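Local atomic coordinates of pseudopilin EpsI (PDB entry 2RET), a protein that probably serves as a minor pseudopilin of the periplasm-spanning pseudopilus that helps the type II secretion system export proteases and toxins. Residues M15-V20 / P78-R83; M27-P32 / K64-S69. The protein carries 2 engineered substitutions. All coordinates share one frame; numbering follows the deposited sequence.

Contact 1 of 2, residues M15-V20 / P78-R83; sequences MFAAMV and PIITVR
The backbones of I79 and I80, the two residues that press on A17, both form hydrogen bonds with V70 of the neighbouring strand 63-71. This is a classic beta bulge, near the N-terminal side of strand 80-87, the outermost strand of this chain's sheet. No hydrogen bond runs from helix to strand: the meeting is one of methyl groups and a helix backbone. The nearest atoms are I80 CG2 and the carbonyl oxygen A17 O, 3.5 Å apart. The methyl lies over the flat face of the peptide group joining A17 to A18, with A17 C at 3.6 Å from I80 CG2 and A18 N at 3.9 Å from it. I80 has CG1 anti to its backbone N (chi1 -176°), which leaves CG2 as the branch directed at the helix. A17 CB touches two methyls on its strand side, I79 CG2 and I80 CG2, each at 3.8 Å. In I79 the CG2 branch does the work, whereas the ethyl arm leads away from the helix. A17 and A18 are both alanines, which lets the strand come close: the CA atoms of A18 and I80 are 6.3 Å apart. Beta-branched I80 suits the strand, since it offers a short methyl near the backbone. A different side of the helix faces the partner protein, where the F16 ring stacks edge-to-face on Y158 of an EpsJ chain and M15 and M19 pack on other EpsJ residues. The contact belongs to the packing of helix 8-30 on a four-stranded antiparallel sheet, as in the globular part of pilin-like proteins. With van der Waals contacts alone, it is a modest, partly buried patch (140 Å²) centred on buried A17, and it should depend on close shape fit.

Contact 2 of 2, residues M27-P32 / K64-S69; sequences MVMLNP and KAFDVS
F66 has CG between its backbone N and carbonyl carbon (chi1 57°), which lifts the ring off the strand toward the helix, and V28 answers with CG1 anti to its own N (chi1 174°), which sets that methyl above the ring. The result is a CH-pi contact: V28 CG1 lies 3.6 Å from the centroid of the F66 ring and only 13° off its normal. Its nearest ring atom is F66 CZ, 3.6 Å away, and V28 CB adds a touch on F66 CE2 at 3.8 Å. M29, present as selenomethionine, comes to the edge instead. Its chain bends at chi2 and then runs straight, bringing M29 CE to 3.7 Å from F66 CZ, while M29 SE stands 5.4 Å from the ring centroid at the edge, a Met-aromatic contact. Within the strand, V68 CG2 also borders the ring edge. The flat, wide phenyl can thus bridge the gap that separates V28 and F66 at their CA atoms, 8.9 Å, and the flexible, unbranched M29 chain brings its end methyl to the ring edge. Farther along, K64, bent at chi3, reaches out on the P32 side until its NZ is 3.6 Å from P32 O, a polar approach too long to count as a hydrogen bond. Toward the C-terminal end of helix 8-30, this packing joins the helix to inner strand 63-71, with L35 touching V28 and F66, V53 of strand 47-56 reaching V28, V86 of strand 80-87 touching F66 and P32, and Q78 of an EpsJ chain hydrogen-bonded to M29 O.

Contacts 1 and 2 pin the same helix, 8-30, to one antiparallel sheet, at adjacent strands 80-87 and 63-71 and on opposite sides of the chain's centre; their own centres are about 14 Å apart. A long helix packed against one face of such a sheet is consistent with the pilin-like fold of a pseudopilin's globular part. The strand segments of the two contacts are joined directly: V82 N is 2.9 Å from V68 O, a probable backbone hydrogen bond, and R83 NH2 makes a salt bridge of 3.0 Å to D67 OD2. Along the chain, residues 27-69, spanned by contact 2, fall within those spanned by contact 1, and EpsJ chains pack on the helix at both levels.

Contact 1 of 2, residues M15-V20 / P78-R83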
# COMPACT_ATOMS: atom_id res chain seq x y z
N MSE A 15 20.54 25.28 11.13
CA MSE A 15 19.41 25.26 10.25
C MSE A 15 19.84 25.24 8.78
O MSE A 15 19.31 24.48 7.99
CB MSE A 15 18.56 26.49 10.54
CG MSE A 15 17.33 26.61 9.68
SE MSE A 15 16.21 28.11 10.22
CE MSE A 15 16.82 28.42 12.09
N PHE A 16 20.79 26.08 8.44
CA PHE A 16 21.27 26.15 7.09
C PHE A 16 22.10 24.94 6.67
O PHE A 16 21.90 24.47 5.55
CB PHE A 16 22.04 27.44 6.85
CG PHE A 16 21.21 28.69 7.07
CD1 PHE A 16 19.88 28.75 6.68
CD2 PHE A 16 21.79 29.82 7.64
CE1 PHE A 16 19.14 29.89 6.89
CE2 PHE A 16 21.05 30.98 7.83
CZ PHE A 16 19.73 31.02 7.46
N ALA A 17 23.01 24.45 7.53
CA ALA A 17 23.69 23.18 7.24
C ALA A 17 22.71 21.98 7.11
O ALA A 17 22.93 21.14 6.27
CB ALA A 17 24.87 22.87 8.24
N ALA A 18 21.65 21.92 7.93
CA ALA A 18 20.58 20.93 7.76
C ALA A 18 19.85 21.05 6.41
O ALA A 18 19.52 20.04 5.78
CB ALA A 18 19.58 21.03 8.95
N MSE A 19 19.57 22.28 5.96
CA MSE A 19 19.01 22.50 4.65
C MSE A 19 19.86 21.87 3.54
O MSE A 19 19.33 21.20 2.69
CB MSE A 19 18.82 23.98 4.39
CG MSE A 19 17.65 24.60 5.13
SE MSE A 19 17.34 26.45 4.63
CE MSE A 19 16.43 26.22 2.89
N VAL A 20 21.16 22.13 3.54
CA VAL A 20 22.08 21.53 2.61
C VAL A 20 22.09 19.98 2.69
O VAL A 20 22.15 19.30 1.66
CB VAL A 20 23.52 22.12 2.84
CG1 VAL A 20 24.61 21.34 2.03
CG2 VAL A 20 23.52 23.63 2.50
N PRO A 78 31.82 18.04 10.78
CA PRO A 78 30.53 18.48 10.31
C PRO A 78 29.68 19.16 11.39
O PRO A 78 29.82 18.91 12.59
CB PRO A 78 29.91 17.19 9.78
CG PRO A 78 30.54 16.09 10.56
CD PRO A 78 31.94 16.57 10.81
N ILE A 79 28.84 20.07 10.95
CA ILE A 79 27.84 20.67 11.78
C ILE A 79 26.73 19.64 11.91
O ILE A 79 26.18 19.45 12.98
CB ILE A 79 27.33 22.00 11.13
CG1 ILE A 79 28.47 23.03 11.08
CG2 ILE A 79 26.06 22.56 11.82
CD1 ILE A 79 29.18 23.25 12.42
N ILE A 80 26.40 18.98 10.80
CA ILE A 80 25.31 18.00 10.78
C ILE A 80 25.69 16.75 10.00
O ILE A 80 26.38 16.80 9.00
CB ILE A 80 23.99 18.65 10.22
CG1 ILE A 80 22.81 17.66 10.29
CG2 ILE A 80 24.19 19.18 8.87
CD1 ILE A 80 22.26 17.47 11.68
N THR A 81 25.29 15.61 10.55
CA THR A 81 25.35 14.35 9.85
C THR A 81 23.99 13.67 9.97
O THR A 81 23.41 13.62 11.05
CB THR A 81 26.44 13.41 10.40
OG1 THR A 81 27.72 13.91 10.03
CG2 THR A 81 26.32 12.04 9.78
N VAL A 82 23.49 13.16 8.83
CA VAL A 82 22.22 12.45 8.75
C VAL A 82 22.42 11.15 7.97
O VAL A 82 22.98 11.15 6.85
CB VAL A 82 21.10 13.30 8.09
CG1 VAL A 82 19.77 12.53 8.07
CG2 VAL A 82 20.93 14.62 8.83
N ARG A 83 21.93 10.07 8.57
CA ARG A 83 21.95 8.71 7.99
C ARG A 83 20.61 8.42 7.37
O ARG A 83 19.58 8.72 7.96
CB ARG A 83 22.23 7.64 9.05
CG ARG A 83 22.32 6.21 8.48
CD ARG A 83 23.12 5.32 9.40
NE ARG A 83 24.52 5.75 9.49
CZ ARG A 83 25.45 5.17 10.25
NH1 ARG A 83 25.16 4.11 10.99
NH2 ARG A 83 26.69 5.64 10.24

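Contact 2 of 2, residues M27-P32 / K64-S69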
# COMPACT_ATOMS: atom_id res chain seq x y z
N MSE A 27 19.34 14.43 -3.69
CA MSE A 27 20.17 14.07 -4.87
C MSE A 27 20.63 12.62 -4.89
O MSE A 27 20.59 11.99 -5.92
CB MSE A 27 21.35 15.02 -5.02
CG MSE A 27 20.91 16.48 -5.15
SE MSE A 27 19.72 16.84 -6.69
CE MSE A 27 18.04 15.92 -6.34
N VAL A 28 21.05 12.11 -3.73
CA VAL A 28 21.41 10.70 -3.61
C VAL A 28 20.20 9.83 -3.92
O VAL A 28 20.30 8.89 -4.70
CB VAL A 28 21.97 10.32 -2.20
CG1 VAL A 28 22.19 8.77 -2.12
CG2 VAL A 28 23.26 11.10 -1.86
N MSE A 29 19.06 10.17 -3.32
CA MSE A 29 17.79 9.42 -3.53
C MSE A 29 17.27 9.34 -4.99
O MSE A 29 16.70 8.34 -5.36
CB MSE A 29 16.69 9.99 -2.63
CG MSE A 29 16.80 9.62 -1.18
SE MSE A 29 17.00 7.70 -0.88
CE MSE A 29 17.09 7.88 1.10
N LEU A 30 17.50 10.37 -5.80
CA LEU A 30 17.22 10.30 -7.25
C LEU A 30 17.86 9.09 -7.95
O LEU A 30 17.28 8.54 -8.89
CB LEU A 30 17.67 11.57 -7.99
CG LEU A 30 16.72 12.76 -8.16
CD1 LEU A 30 17.44 13.87 -8.91
CD2 LEU A 30 15.50 12.37 -8.90
N ASN A 31 19.05 8.69 -7.49
CA ASN A 31 19.80 7.59 -8.11
C ASN A 31 20.61 6.84 -7.06
O ASN A 31 21.83 7.02 -6.97
CB ASN A 31 20.69 8.12 -9.24
CG ASN A 31 20.86 7.12 -10.40
OD1 ASN A 31 20.81 5.90 -10.21
ND2 ASN A 31 21.04 7.65 -11.60
N PRO A 32 19.94 6.02 -6.23
CA PRO A 32 20.56 5.36 -5.08
C PRO A 32 21.16 3.97 -5.38
O PRO A 32 21.75 3.36 -4.48
CB PRO A 32 19.38 5.20 -4.11
CG PRO A 32 18.21 4.98 -5.01
CD PRO A 32 18.51 5.66 -6.35
N LYS A 64 20.49 -0.52 2.13
CA LYS A 64 21.75 0.21 2.04
C LYS A 64 21.61 1.51 2.83
O LYS A 64 20.51 2.04 3.00
CB LYS A 64 22.12 0.49 0.57
CG LYS A 64 22.20 -0.76 -0.26
CD LYS A 64 22.71 -0.51 -1.67
CE LYS A 64 21.64 0.07 -2.60
NZ LYS A 64 22.01 -0.18 -4.02
N ALA A 65 22.72 1.99 3.37
CA ALA A 65 22.71 3.19 4.19
C ALA A 65 23.78 4.14 3.65
O ALA A 65 24.75 3.72 3.06
CB ALA A 65 22.98 2.86 5.65
N PHE A 66 23.55 5.43 3.84
CA PHE A 66 24.56 6.44 3.56
C PHE A 66 24.39 7.53 4.57
O PHE A 66 23.31 7.71 5.18
CB PHE A 66 24.47 6.99 2.13
CG PHE A 66 23.14 7.60 1.78
CD1 PHE A 66 22.06 6.78 1.41
CD2 PHE A 66 22.95 8.98 1.81
CE1 PHE A 66 20.83 7.33 1.09
CE2 PHE A 66 21.71 9.55 1.48
CZ PHE A 66 20.65 8.71 1.12
N ASP A 67 25.50 8.24 4.76
CA ASP A 67 25.57 9.43 5.59
C ASP A 67 25.80 10.61 4.68
O ASP A 67 26.58 10.52 3.73
CB ASP A 67 26.71 9.35 6.58
CG ASP A 67 26.40 8.49 7.78
OD1 ASP A 67 25.21 8.45 8.20
OD2 ASP A 67 27.35 7.89 8.33
N VAL A 68 25.08 11.68 4.96
CA VAL A 68 25.30 12.99 4.38
C VAL A 68 25.76 13.87 5.56
O VAL A 68 25.05 14.01 6.57
CB VAL A 68 24.02 13.58 3.77
CG1 VAL A 68 24.31 14.99 3.15
CG2 VAL A 68 23.42 12.63 2.69
N SER A 69 26.96 14.43 5.44
CA SER A 69 27.51 15.34 6.44
C SER A 69 27.83 16.67 5.77
O SER A 69 28.20 16.69 4.61
CB SER A 69 28.74 14.72 7.10
OG SER A 69 29.71 14.37 6.15